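Local coordinates for segregation and condensation protein B (Chlorobium tepidum TLS, PDB 1T6S) that takes part in chromosome partitioning, probably as a winged-helix subunit of the segregation and condensation complex that works with SMC proteins, at residues R10-L15 and Q26-I31; L100-W105 and Q115-A120; E43-L48 and F59-I64. One frame throughout, in Å; residues are numbered along the deposited sequence.

Contact 1: R10-L15 and Q26-I31; sequences RSLEAL and QTLSQI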
ATOM      1  N   ARG A  10     -24.067 -10.149  28.158  1.00 29.28           N
ATOM      2  CA  ARG A  10     -23.873 -11.046  27.018  1.00 30.72           C
ATOM      3  C   ARG A  10     -23.930 -10.286  25.688  1.00 27.83           C
ATOM      4  O   ARG A  10     -23.167 -10.574  24.751  1.00 28.09           O
ATOM      5  CB  ARG A  10     -24.916 -12.175  27.048  1.00 40.32           C
ATOM      6  CG  ARG A  10     -24.517 -13.334  27.983  1.00 46.27           C
ATOM      7  CD  ARG A  10     -25.703 -14.229  28.363  1.00 49.88           C
ATOM      8  NE  ARG A  10     -26.393 -14.775  27.194  1.00 54.91           N
ATOM      9  CZ  ARG A  10     -25.946 -15.777  26.440  1.00 56.04           C
ATOM     10  NH1 ARG A  10     -24.794 -16.377  26.719  1.00 57.36           N
ATOM     11  NH2 ARG A  10     -26.658 -16.174  25.396  1.00 57.54           N
ATOM     12  N   SER A  11     -24.828  -9.313  25.606  1.00 30.77           N
ATOM     13  CA  SER A  11     -24.939  -8.499  24.395  1.00 29.05           C
ATOM     14  C   SER A  11     -23.659  -7.680  24.179  1.00 29.38           C
ATOM     15  O   SER A  11     -23.179  -7.550  23.054  1.00 26.15           O
ATOM     16  CB  SER A  11     -26.135  -7.565  24.492  1.00 28.52           C
ATOM     17  OG  SER A  11     -27.311  -8.321  24.721  1.00 32.76           O
ATOM     18  N   LEU A  12     -23.119  -7.108  25.252  1.00 27.96           N
ATOM     19  CA  LEU A  12     -21.890  -6.337  25.119  1.00 29.37           C
ATOM     20  C   LEU A  12     -20.787  -7.244  24.601  1.00 27.49           C
ATOM     21  O   LEU A  12     -20.037  -6.873  23.690  1.00 28.29           O
ATOM     22  CB  LEU A  12     -21.465  -5.744  26.457  1.00 31.66           C
ATOM     23  CG  LEU A  12     -22.316  -4.592  27.010  1.00 34.04           C
ATOM     24  CD1 LEU A  12     -21.845  -4.264  28.428  1.00 35.19           C
ATOM     25  CD2 LEU A  12     -22.217  -3.364  26.120  1.00 33.33           C
ATOM     26  N   GLU A  13     -20.673  -8.431  25.186  1.00 27.54           N
ATOM     27  CA  GLU A  13     -19.649  -9.373  24.751  1.00 28.62           C
ATOM     28  C   GLU A  13     -19.754  -9.681  23.256  1.00 28.47           C
ATOM     29  O   GLU A  13     -18.756  -9.615  22.509  1.00 28.08           O
ATOM     30  CB  GLU A  13     -19.754 -10.681  25.530  1.00 29.21           C
ATOM     31  CG  GLU A  13     -18.825 -11.749  24.984  1.00 30.69           C
ATOM     32  CD  GLU A  13     -18.857 -13.012  25.822  1.00 35.62           C
ATOM     33  OE1 GLU A  13     -18.077 -13.099  26.805  1.00 33.16           O
ATOM     34  OE2 GLU A  13     -19.676 -13.903  25.503  1.00 35.68           O
ATOM     35  N   ALA A  14     -20.966 -10.014  22.824  1.00 25.50           N
ATOM     36  CA  ALA A  14     -21.214 -10.348  21.413  1.00 27.83           C
ATOM     37  C   ALA A  14     -20.867  -9.193  20.469  1.00 25.47           C
ATOM     38  O   ALA A  14     -20.310  -9.414  19.401  1.00 25.59           O
ATOM     39  CB  ALA A  14     -22.677 -10.745  21.228  1.00 28.70           C
ATOM     40  N   LEU A  15     -21.203  -7.967  20.865  1.00 27.84           N
ATOM     41  CA  LEU A  15     -20.911  -6.806  20.023  1.00 27.64           C
ATOM     42  C   LEU A  15     -19.399  -6.541  19.956  1.00 27.82           C
ATOM     43  O   LEU A  15     -18.827  -6.415  18.869  1.00 27.87           O
ATOM     44  CB  LEU A  15     -21.671  -5.570  20.545  1.00 26.14           C
ATOM     45  CG  LEU A  15     -23.209  -5.577  20.361  1.00 27.16           C
ATOM     46  CD1 LEU A  15     -23.858  -4.466  21.172  1.00 26.87           C
ATOM     47  CD2 LEU A  15     -23.561  -5.394  18.862  1.00 27.68           C
ATOM     48  N   GLN A  26     -20.800   5.166  22.617  1.00 30.17           N
ATOM     49  CA  GLN A  26     -21.943   5.629  21.824  1.00 30.28           C
ATOM     50  C   GLN A  26     -22.594   4.497  21.028  1.00 32.12           C
ATOM     51  O   GLN A  26     -23.814   4.343  21.026  1.00 33.36           O
ATOM     52  CB  GLN A  26     -21.515   6.746  20.856  1.00 30.47           C
ATOM     53  CG  GLN A  26     -21.196   8.087  21.536  1.00 28.98           C
ATOM     54  CD  GLN A  26     -19.813   8.133  22.177  1.00 30.42           C
ATOM     55  OE1 GLN A  26     -19.437   9.138  22.782  1.00 32.95           O
ATOM     56  NE2 GLN A  26     -19.053   7.062  22.039  1.00 26.90           N
ATOM     57  N   THR A  27     -21.767   3.713  20.348  1.00 30.43           N
ATOM     58  CA  THR A  27     -22.256   2.608  19.547  1.00 31.35           C
ATOM     59  C   THR A  27     -22.881   1.506  20.404  1.00 31.08           C
ATOM     60  O   THR A  27     -23.974   1.018  20.103  1.00 28.54           O
ATOM     61  CB  THR A  27     -21.116   2.023  18.695  1.00 32.39           C
ATOM     62  OG1 THR A  27     -20.541   3.070  17.909  1.00 33.13           O
ATOM     63  CG2 THR A  27     -21.626   0.918  17.775  1.00 32.07           C
ATOM     64  N   LEU A  28     -22.195   1.111  21.469  1.00 31.00           N
ATOM     65  CA  LEU A  28     -22.731   0.076  22.345  1.00 31.59           C
ATOM     66  C   LEU A  28     -24.062   0.471  23.003  1.00 30.77           C
ATOM     67  O   LEU A  28     -24.941  -0.378  23.169  1.00 33.32           O
ATOM     68  CB  LEU A  28     -21.699  -0.311  23.421  1.00 29.66           C
ATOM     69  CG  LEU A  28     -20.462  -1.050  22.871  1.00 29.11           C
ATOM     70  CD1 LEU A  28     -19.400  -1.232  23.960  1.00 30.87           C
ATOM     71  CD2 LEU A  28     -20.890  -2.408  22.293  1.00 29.74           C
ATOM     72  N   SER A  29     -24.221   1.739  23.384  1.00 27.50           N
ATOM     73  CA  SER A  29     -25.473   2.181  24.014  1.00 28.57           C
ATOM     74  C   SER A  29     -26.624   2.245  22.990  1.00 27.94           C
ATOM     75  O   SER A  29     -27.769   1.935  23.318  1.00 27.99           O
ATOM     76  CB  SER A  29     -25.308   3.573  24.653  1.00 32.82           C
ATOM     77  OG  SER A  29     -24.186   3.608  25.526  1.00 36.50           O
ATOM     78  N   GLN A  30     -26.320   2.644  21.759  1.00 30.46           N
ATOM     79  CA  GLN A  30     -27.358   2.738  20.730  1.00 33.75           C
ATOM     80  C   GLN A  30     -27.889   1.370  20.342  1.00 34.43           C
ATOM     81  O   GLN A  30     -29.094   1.183  20.200  1.00 36.54           O
ATOM     82  CB  GLN A  30     -26.829   3.435  19.464  1.00 54.89           C
ATOM     83  CG  GLN A  30     -27.854   3.476  18.315  1.00 62.54           C
ATOM     84  CD  GLN A  30     -27.256   3.863  16.969  1.00 65.39           C
ATOM     85  OE1 GLN A  30     -26.182   3.389  16.597  1.00 68.93           O
ATOM     86  NE2 GLN A  30     -27.963   4.715  16.224  1.00 65.46           N
ATOM     87  N   ILE A  31     -26.995   0.403  20.172  1.00 36.87           N
ATOM     88  CA  ILE A  31     -27.429  -0.929  19.759  1.00 36.84           C
ATOM     89  C   ILE A  31     -28.143  -1.729  20.857  1.00 36.97           C
ATOM     90  O   ILE A  31     -29.116  -2.428  20.585  1.00 38.27           O
ATOM     91  CB  ILE A  31     -26.235  -1.746  19.191  1.00 30.55           C
ATOM     92  CG1 ILE A  31     -25.655  -1.017  17.965  1.00 31.91           C
ATOM     93  CG2 ILE A  31     -26.701  -3.153  18.808  1.00 30.29           C
ATOM     94  CD1 ILE A  31     -24.394  -1.656  17.352  1.00 28.64           C
TER
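In the N-terminal winged-helix domain, the first two helices of the helical bundle meet where Leu-12 and Leu-15 of 10-15 face Leu-28 and Ile-31 of 26-31. The short segments are steeply inclined, their N-to-C directions 126° apart and their axes 10.8 Å apart at closest approach. Only aliphatic groups meet, and the pairing shows how one leucine can serve two neighbours. Leu-15 has its CG anti to the carbonyl carbon (chi1 -70°), which carries CD1 to both residues of the other helix and CD2 to Ile-31. Its CB lies 3.7 Å from CD2 of Leu-28, and these two leucines run past one another in opposite senses; its CD1 touches that same CD2 and also CG2 of Ile-31. The other methyl, CD2, sits 3.9 Å from CG2 of Ile-31, the two side chains meeting at a slant. An alanine in place of Leu-15 would keep CB against Leu-28 but would probably leave Ile-31 without its partner on the first helix and open a gap beside Leu-28 CD2. The partly exposed Leu-15 and the exposed Ile-31 form the outer part of the seam, whereas Leu-12 and Leu-28 are buried. Leu-41 of helix 38-55 touches both buried leucines, and Phe-36 lies against Leu-12, so the seam runs into the core shared by all three helices. There the Leu-12 side chain stands at about a right angle to that of Leu-28, its CD2 4.1 Å from Leu-28 CB and equally far from Leu-28 CD1.

Contact 2: L100-W105 and Q115-A120; sequences LAVVAW and QQIRGA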
ATOM      1  N   LEU A 100       9.594   0.230  -2.663  1.00 25.11           N
ATOM      2  CA  LEU A 100       8.549   1.206  -2.966  1.00 25.53           C
ATOM      3  C   LEU A 100       8.932   2.581  -2.429  1.00 25.86           C
ATOM      4  O   LEU A 100       8.709   3.606  -3.074  1.00 25.70           O
ATOM      5  CB  LEU A 100       7.222   0.820  -2.312  1.00 29.87           C
ATOM      6  CG  LEU A 100       5.997   0.901  -3.219  1.00 34.89           C
ATOM      7  CD1 LEU A 100       4.727   0.756  -2.381  1.00 34.34           C
ATOM      8  CD2 LEU A 100       5.996   2.183  -4.003  1.00 34.68           C
ATOM      9  N   ALA A 101       9.481   2.588  -1.218  1.00 24.26           N
ATOM     10  CA  ALA A 101       9.911   3.807  -0.552  1.00 23.22           C
ATOM     11  C   ALA A 101      11.039   4.478  -1.331  1.00 24.64           C
ATOM     12  O   ALA A 101      11.045   5.696  -1.483  1.00 26.58           O
ATOM     13  CB  ALA A 101      10.387   3.476   0.880  1.00 31.00           C
ATOM     14  N   VAL A 102      11.997   3.679  -1.807  1.00 26.11           N
ATOM     15  CA  VAL A 102      13.125   4.195  -2.581  1.00 26.92           C
ATOM     16  C   VAL A 102      12.630   4.818  -3.892  1.00 27.55           C
ATOM     17  O   VAL A 102      13.097   5.883  -4.305  1.00 25.52           O
ATOM     18  CB  VAL A 102      14.166   3.079  -2.882  1.00 31.88           C
ATOM     19  CG1 VAL A 102      15.297   3.634  -3.766  1.00 34.86           C
ATOM     20  CG2 VAL A 102      14.763   2.549  -1.566  1.00 33.59           C
ATOM     21  N   VAL A 103      11.676   4.156  -4.537  1.00 27.22           N
ATOM     22  CA  VAL A 103      11.104   4.687  -5.780  1.00 26.46           C
ATOM     23  C   VAL A 103      10.356   6.001  -5.508  1.00 27.02           C
ATOM     24  O   VAL A 103      10.530   7.004  -6.223  1.00 25.93           O
ATOM     25  CB  VAL A 103      10.170   3.670  -6.443  1.00 24.70           C
ATOM     26  CG1 VAL A 103       9.569   4.270  -7.752  1.00 25.92           C
ATOM     27  CG2 VAL A 103      10.965   2.411  -6.761  1.00 25.12           C
ATOM     28  N   ALA A 104       9.545   5.999  -4.457  1.00 29.96           N
ATOM     29  CA  ALA A 104       8.789   7.189  -4.097  1.00 31.19           C
ATOM     30  C   ALA A 104       9.712   8.367  -3.907  1.00 32.40           C
ATOM     31  O   ALA A 104       9.404   9.482  -4.338  1.00 31.47           O
ATOM     32  CB  ALA A 104       7.971   6.957  -2.797  1.00 27.28           C
ATOM     33  N   TRP A 105      10.859   8.134  -3.275  1.00 26.67           N
ATOM     34  CA  TRP A 105      11.776   9.237  -3.024  1.00 28.81           C
ATOM     35  C   TRP A 105      12.751   9.598  -4.146  1.00 29.24           C
ATOM     36  O   TRP A 105      12.949  10.774  -4.426  1.00 28.24           O
ATOM     37  CB  TRP A 105      12.558   8.973  -1.730  1.00 34.79           C
ATOM     38  CG  TRP A 105      13.441  10.126  -1.362  1.00 35.53           C
ATOM     39  CD1 TRP A 105      14.808  10.168  -1.422  1.00 35.66           C
ATOM     40  CD2 TRP A 105      13.017  11.422  -0.914  1.00 37.10           C
ATOM     41  NE1 TRP A 105      15.259  11.405  -1.038  1.00 37.27           N
ATOM     42  CE2 TRP A 105      14.184  12.196  -0.722  1.00 37.63           C
ATOM     43  CE3 TRP A 105      11.765  12.005  -0.655  1.00 36.77           C
ATOM     44  CZ2 TRP A 105      14.137  13.520  -0.283  1.00 36.68           C
ATOM     45  CZ3 TRP A 105      11.724  13.333  -0.215  1.00 37.27           C
ATOM     46  CH2 TRP A 105      12.904  14.069  -0.036  1.00 35.77           C
ATOM     47  N   GLN A 115      19.419  -0.626  -6.216  1.00 39.76           N
ATOM     48  CA  GLN A 115      20.354  -1.556  -5.589  1.00 42.80           C
ATOM     49  C   GLN A 115      21.455  -0.804  -4.828  1.00 43.13           C
ATOM     50  O   GLN A 115      21.740  -1.115  -3.666  1.00 42.67           O
ATOM     51  CB  GLN A 115      20.959  -2.472  -6.649  1.00 45.78           C
ATOM     52  CG  GLN A 115      22.000  -3.428  -6.112  1.00 51.61           C
ATOM     53  CD  GLN A 115      22.524  -4.356  -7.184  1.00 52.62           C
ATOM     54  OE1 GLN A 115      22.982  -3.909  -8.244  1.00 55.05           O
ATOM     55  NE2 GLN A 115      22.461  -5.658  -6.920  1.00 54.78           N
ATOM     56  N   GLN A 116      22.060   0.186  -5.479  1.00 38.56           N
ATOM     57  CA  GLN A 116      23.117   0.991  -4.863  1.00 40.70           C
ATOM     58  C   GLN A 116      22.656   1.631  -3.542  1.00 40.38           C
ATOM     59  O   GLN A 116      23.345   1.557  -2.525  1.00 38.33           O
ATOM     60  CB  GLN A 116      23.557   2.110  -5.818  1.00 62.71           C
ATOM     61  CG  GLN A 116      24.140   1.633  -7.136  1.00 69.63           C
ATOM     62  CD  GLN A 116      25.544   1.077  -6.980  1.00 72.72           C
ATOM     63  OE1 GLN A 116      26.055   0.378  -7.867  1.00 74.96           O
ATOM     64  NE2 GLN A 116      26.183   1.394  -5.852  1.00 73.35           N
ATOM     65  N   ILE A 117      21.492   2.273  -3.577  1.00 36.70           N
ATOM     66  CA  ILE A 117      20.923   2.937  -2.411  1.00 37.56           C
ATOM     67  C   ILE A 117      20.621   1.966  -1.256  1.00 37.95           C
ATOM     68  O   ILE A 117      20.908   2.269  -0.097  1.00 37.96           O
ATOM     69  CB  ILE A 117      19.618   3.706  -2.812  1.00 40.64           C
ATOM     70  CG1 ILE A 117      19.963   4.841  -3.788  1.00 42.20           C
ATOM     71  CG2 ILE A 117      18.929   4.274  -1.588  1.00 42.86           C
ATOM     72  CD1 ILE A 117      18.787   5.352  -4.587  1.00 40.64           C
ATOM     73  N   ARG A 118      20.058   0.809  -1.583  1.00 35.83           N
ATOM     74  CA  ARG A 118      19.696  -0.218  -0.611  1.00 37.42           C
ATOM     75  C   ARG A 118      20.844  -1.151  -0.209  1.00 39.37           C
ATOM     76  O   ARG A 118      20.983  -1.501   0.959  1.00 37.83           O
ATOM     77  CB  ARG A 118      18.584  -1.110  -1.170  1.00 39.86           C
ATOM     78  CG  ARG A 118      17.202  -0.491  -1.227  1.00 40.89           C
ATOM     79  CD  ARG A 118      16.195  -1.509  -1.738  1.00 42.50           C
ATOM     80  NE  ARG A 118      15.863  -2.560  -0.767  1.00 42.75           N
ATOM     81  CZ  ARG A 118      15.659  -3.835  -1.096  1.00 42.50           C
ATOM     82  NH1 ARG A 118      15.778  -4.213  -2.362  1.00 42.48           N
ATOM     83  NH2 ARG A 118      15.278  -4.717  -0.177  1.00 43.32           N
ATOM     84  N   GLY A 119      21.634  -1.564  -1.198  1.00 51.17           N
ATOM     85  CA  GLY A 119      22.722  -2.493  -0.966  1.00 52.76           C
ATOM     86  C   GLY A 119      22.061  -3.830  -0.699  1.00 55.00           C
ATOM     87  O   GLY A 119      22.240  -4.407   0.374  1.00 54.07           O
ATOM     88  N   ALA A 120      21.292  -4.315  -1.678  1.00 62.24           N
ATOM     89  CA  ALA A 120      20.539  -5.567  -1.561  1.00 64.47           C
ATOM     90  C   ALA A 120      21.184  -6.800  -2.188  1.00 65.95           C
ATOM     91  O   ALA A 120      22.405  -6.921  -2.227  1.00 67.71           O
ATOM     92  CB  ALA A 120      19.145  -5.368  -2.142  1.00 65.82           C
TER
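Val-102 of 100-105 meets two consecutive residues of 115-120, giving one methyl to Ile-117 and the other to Arg-118. With CG1 anti to the backbone N (chi1 177°), the fork of the valine is spread across both neighbours. On one branch CG1 meets the far end of Ile-117, at 4.0 Å from its CD1, and the two side chains pass each other head to tail. On the other branch CG2 lies 3.9 Å from CG of Arg-118, whose chain runs obliquely to the valine; here the arginine acts through the hydrocarbon part of its chain, not through its charge. Beyond that methylene the chain bends at chi3 (73°), and its guanidinium end departs from the valine. NH2 then makes a long, weak ion pair with Glu-98 on the same helix as Val-102, and a nitrate, probably from the crystallisation liquor, lies about 4 Å from the Arg-118 side chain. The patch is small and near the surface, 119 Å² in all, but Ile-114 continues it inward by touching both Val-102 and Val-103. Another side of 100-105 belongs to the dimer: Trp-105 makes cation-pi contacts with Arg-90 and Arg-94 of the second subunit. Just past Arg-118, Gly-119 leaves helical phi/psi, and its positive phi of 72° suits a residue without a side chain. The order of elements, helix 87-106, a short strand, helix 111-118, a turn, helix 125-131 and two further strands, is that of a second winged-helix domain, in which this contact joins the first helix to the opening helix of the helix-turn-helix.

Contact 3: E43-L48 and F59-I64; sequences EAVDEL and FRIHAI. With NO3 (nitrate ion), chain L; NO3 (nitrate ion), chain H.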
ATOM      1  N   GLU A  43     -17.503  -0.852  34.058  1.00 34.73           N
ATOM      2  CA  GLU A  43     -17.819  -1.801  35.134  1.00 34.46           C
ATOM      3  C   GLU A  43     -18.353  -3.106  34.549  1.00 33.12           C
ATOM      4  O   GLU A  43     -18.096  -4.184  35.080  1.00 30.65           O
ATOM      5  CB  GLU A  43     -18.863  -1.176  36.069  1.00 49.29           C
ATOM      6  CG  GLU A  43     -18.775  -1.586  37.525  1.00 55.17           C
ATOM      7  CD  GLU A  43     -19.520  -0.614  38.461  1.00 58.30           C
ATOM      8  OE1 GLU A  43     -20.779  -0.531  38.381  1.00 58.73           O
ATOM      9  OE2 GLU A  43     -18.839   0.072  39.271  1.00 59.29           O
ATOM     10  N   ALA A  44     -19.108  -3.010  33.455  1.00 31.81           N
ATOM     11  CA  ALA A  44     -19.656  -4.203  32.812  1.00 30.44           C
ATOM     12  C   ALA A  44     -18.508  -4.934  32.131  1.00 29.33           C
ATOM     13  O   ALA A  44     -18.425  -6.159  32.168  1.00 29.70           O
ATOM     14  CB  ALA A  44     -20.722  -3.809  31.790  1.00 29.35           C
ATOM     15  N   VAL A  45     -17.616  -4.170  31.511  1.00 28.56           N
ATOM     16  CA  VAL A  45     -16.469  -4.749  30.840  1.00 28.67           C
ATOM     17  C   VAL A  45     -15.568  -5.438  31.863  1.00 29.04           C
ATOM     18  O   VAL A  45     -15.053  -6.517  31.592  1.00 28.49           O
ATOM     19  CB  VAL A  45     -15.685  -3.662  30.078  1.00 29.27           C
ATOM     20  CG1 VAL A  45     -14.340  -4.195  29.617  1.00 26.50           C
ATOM     21  CG2 VAL A  45     -16.505  -3.196  28.887  1.00 30.11           C
ATOM     22  N   ASP A  46     -15.384  -4.818  33.033  1.00 30.24           N
ATOM     23  CA  ASP A  46     -14.559  -5.416  34.092  1.00 30.82           C
ATOM     24  C   ASP A  46     -15.114  -6.776  34.507  1.00 30.60           C
ATOM     25  O   ASP A  46     -14.349  -7.722  34.698  1.00 33.08           O
ATOM     26  CB  ASP A  46     -14.491  -4.516  35.340  1.00 30.45           C
ATOM     27  CG  ASP A  46     -13.722  -3.221  35.104  1.00 34.40           C
ATOM     28  OD1 ASP A  46     -12.893  -3.152  34.175  1.00 34.42           O
ATOM     29  OD2 ASP A  46     -13.936  -2.259  35.874  1.00 38.56           O
ATOM     30  N   GLU A  47     -16.437  -6.874  34.651  1.00 31.05           N
ATOM     31  CA  GLU A  47     -17.063  -8.139  35.039  1.00 33.30           C
ATOM     32  C   GLU A  47     -16.774  -9.237  34.015  1.00 33.85           C
ATOM     33  O   GLU A  47     -16.424 -10.361  34.385  1.00 32.80           O
ATOM     34  CB  GLU A  47     -18.583  -7.973  35.220  1.00 38.51           C
ATOM     35  CG  GLU A  47     -19.302  -9.286  35.559  1.00 45.31           C
ATOM     36  CD  GLU A  47     -20.714  -9.099  36.122  1.00 50.11           C
ATOM     37  OE1 GLU A  47     -21.138  -7.935  36.333  1.00 50.59           O
ATOM     38  OE2 GLU A  47     -21.399 -10.135  36.364  1.00 51.86           O
ATOM     39  N   LEU A  48     -16.910  -8.907  32.730  1.00 29.73           N
ATOM     40  CA  LEU A  48     -16.634  -9.878  31.679  1.00 28.53           C
ATOM     41  C   LEU A  48     -15.171 -10.324  31.807  1.00 28.18           C
ATOM     42  O   LEU A  48     -14.882 -11.524  31.812  1.00 30.07           O
ATOM     43  CB  LEU A  48     -16.883  -9.265  30.287  1.00 29.46           C
ATOM     44  CG  LEU A  48     -18.340  -8.949  29.884  1.00 29.64           C
ATOM     45  CD1 LEU A  48     -18.386  -8.254  28.523  1.00 31.10           C
ATOM     46  CD2 LEU A  48     -19.147 -10.242  29.851  1.00 31.58           C
ATOM     47  N   PHE A  59      -8.039 -14.528  26.183  1.00 31.24           N
ATOM     48  CA  PHE A  59      -8.220 -13.169  25.687  1.00 31.32           C
ATOM     49  C   PHE A  59      -8.862 -12.255  26.731  1.00 31.94           C
ATOM     50  O   PHE A  59      -9.424 -12.722  27.730  1.00 31.97           O
ATOM     51  CB  PHE A  59      -9.068 -13.194  24.408  1.00 32.62           C
ATOM     52  CG  PHE A  59     -10.274 -14.090  24.495  1.00 33.30           C
ATOM     53  CD1 PHE A  59     -11.377 -13.726  25.245  1.00 33.87           C
ATOM     54  CD2 PHE A  59     -10.291 -15.316  23.835  1.00 34.26           C
ATOM     55  CE1 PHE A  59     -12.484 -14.567  25.337  1.00 35.39           C
ATOM     56  CE2 PHE A  59     -11.396 -16.167  23.920  1.00 34.10           C
ATOM     57  CZ  PHE A  59     -12.489 -15.790  24.670  1.00 36.24           C
ATOM     58  N   ARG A  60      -8.772 -10.951  26.488  1.00 28.72           N
ATOM     59  CA  ARG A  60      -9.332  -9.943  27.396  1.00 30.32           C
ATOM     60  C   ARG A  60      -9.798  -8.740  26.613  1.00 30.81           C
ATOM     61  O   ARG A  60      -9.273  -8.455  25.536  1.00 30.60           O
ATOM     62  CB  ARG A  60      -8.280  -9.439  28.401  1.00 31.50           C
ATOM     63  CG  ARG A  60      -7.722 -10.476  29.364  1.00 30.77           C
ATOM     64  CD  ARG A  60      -8.728 -10.910  30.417  1.00 33.53           C
ATOM     65  NE  ARG A  60      -8.122 -11.819  31.394  1.00 32.31           N
ATOM     66  CZ  ARG A  60      -7.872 -13.106  31.177  1.00 34.46           C
ATOM     67  NH1 ARG A  60      -8.188 -13.658  30.009  1.00 33.53           N
ATOM     68  NH2 ARG A  60      -7.278 -13.839  32.118  1.00 33.04           N
ATOM     69  N   ILE A  61     -10.778  -8.031  27.164  1.00 29.27           N
ATOM     70  CA  ILE A  61     -11.267  -6.810  26.542  1.00 29.64           C
ATOM     71  C   ILE A  61     -10.425  -5.636  27.081  1.00 30.37           C
ATOM     72  O   ILE A  61     -10.231  -5.486  28.291  1.00 28.82           O
ATOM     73  CB  ILE A  61     -12.772  -6.552  26.854  1.00 26.66           C
ATOM     74  CG1 ILE A  61     -13.637  -7.626  26.167  1.00 24.73           C
ATOM     75  CG2 ILE A  61     -13.167  -5.166  26.368  1.00 26.60           C
ATOM     76  CD1 ILE A  61     -15.079  -7.682  26.654  1.00 27.75           C
ATOM     77  N   HIS A  62      -9.924  -4.821  26.156  1.00 29.14           N
ATOM     78  CA  HIS A  62      -9.100  -3.658  26.460  1.00 32.36           C
ATOM     79  C   HIS A  62      -9.727  -2.347  25.970  1.00 33.65           C
ATOM     80  O   HIS A  62     -10.260  -2.257  24.851  1.00 33.45           O
ATOM     81  CB  HIS A  62      -7.724  -3.802  25.801  1.00 39.37           C
ATOM     82  CG  HIS A  62      -6.907  -4.937  26.334  1.00 43.28           C
ATOM     83  ND1 HIS A  62      -5.906  -4.758  27.263  1.00 46.35           N
ATOM     84  CD2 HIS A  62      -6.933  -6.262  26.060  1.00 42.67           C
ATOM     85  CE1 HIS A  62      -5.347  -5.924  27.534  1.00 45.86           C
ATOM     86  NE2 HIS A  62      -5.952  -6.851  26.817  1.00 44.51           N
ATOM     87  N   ALA A  63      -9.637  -1.327  26.813  1.00 39.47           N
ATOM     88  CA  ALA A  63     -10.149  -0.005  26.494  1.00 42.62           C
ATOM     89  C   ALA A  63      -8.989   0.774  25.893  1.00 44.56           C
ATOM     90  O   ALA A  63      -8.097   1.221  26.620  1.00 44.73           O
ATOM     91  CB  ALA A  63     -10.635   0.689  27.764  1.00 44.52           C
ATOM     92  N   ILE A  64      -8.982   0.921  24.573  1.00 39.63           N
ATOM     93  CA  ILE A  64      -7.909   1.664  23.913  1.00 42.39           C
ATOM     94  C   ILE A  64      -8.485   2.910  23.247  1.00 43.46           C
ATOM     95  O   ILE A  64      -9.287   2.804  22.324  1.00 43.38           O
ATOM     96  CB  ILE A  64      -7.187   0.819  22.822  1.00 55.37           C
ATOM     97  CG1 ILE A  64      -6.773  -0.550  23.378  1.00 57.46           C
ATOM     98  CG2 ILE A  64      -5.947   1.549  22.348  1.00 58.35           C
ATOM     99  CD1 ILE A  64      -5.952  -0.482  24.650  1.00 57.86           C
TER
HETATM  100  N   NO3 L 420      -5.732  -1.509  27.987  1.00 47.21           N
HETATM  101  O1  NO3 L 420      -4.925  -2.052  27.219  1.00 46.60           O
HETATM  102  O2  NO3 L 420      -5.585  -0.351  28.199  1.00 45.94           O
HETATM  103  O3  NO3 L 420      -6.609  -2.201  28.459  1.00 49.09           O
HETATM  104  N   NO3 H 407     -10.195  -2.300  30.212  1.00 47.71           N
HETATM  105  O1  NO3 H 407     -10.086  -2.442  31.440  1.00 49.59           O
HETATM  106  O2  NO3 H 407      -9.231  -1.890  29.627  1.00 48.14           O
HETATM  107  O3  NO3 H 407     -11.258  -2.583  29.716  1.00 43.34           O
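The third helix of the N-terminal winged helix packs against the first strand of its wing through Val-45 and Leu-48 on 43-48 and Ile-61 on 59-64. All three are buried, and Ile-61 divides its branches between the other two. Its CG1 lies anti to the carbonyl carbon (chi1 -68°), sending CD1 to one helix residue and leaving CG2 for the other: CG2 is 3.6 Å from CG1 of Val-45, while CD1 is 3.8 Å from CD1 of Leu-48. In both pairs the side chains are inclined to each other. Phe-70 of the partner strand 67-72 also touches Ile-61, and Asn-49 OD1 is hydrogen-bonded to its backbone N, so a polar link from the helix accompanies the apolar one. Nearer the end of the strand two nitrates, probably from the crystallisation liquor, are bound. One nitrate takes a hydrogen bond from Ala-63 N to its O2, 2.9 Å long, and its O3 lies 3.5 Å from CG1 of Val-45. A second nitrate meets the edge of the His-62 ring with its nitrogen in the ring plane; ND1 gives a forked hydrogen bond to O1 and O3, each 2.9 Å away, with angles bent to 143° and 137°. Gln-42 of the same chain and Arg-140 of the second subunit supply further hydrogen bonds to the bound nitrates. Their placing implies a division of labour: hydrocarbon contacts join helix to strand, while two N-H groups at the margin each hold a nitrate, and the charge of the one at ND1 would be likely to favour a protonated imidazole at His-62.

How the contacts relate
From the N terminus the contacts come in series, none enclosing or crossing another. Contact 1 closes the connection from helix 2-18 to helix 25-31. Contact 3 follows, bringing strand 59-64 back against helix 38-55, and contact 2 later brings helix 111-118 against helix 87-106. Contacts 1 and 3 share one domain: their centres are 13 Å apart, and Leu-12 CD1 touches Ala-44 CB at 3.6 Å, so helix 38-55 links the two contacts. Contact 2 lies on the opposite side of the chain's centre, about 44 Å from the centre of contact 3, in the other winged helix. Contacts 2 and 3 both reach the second subunit.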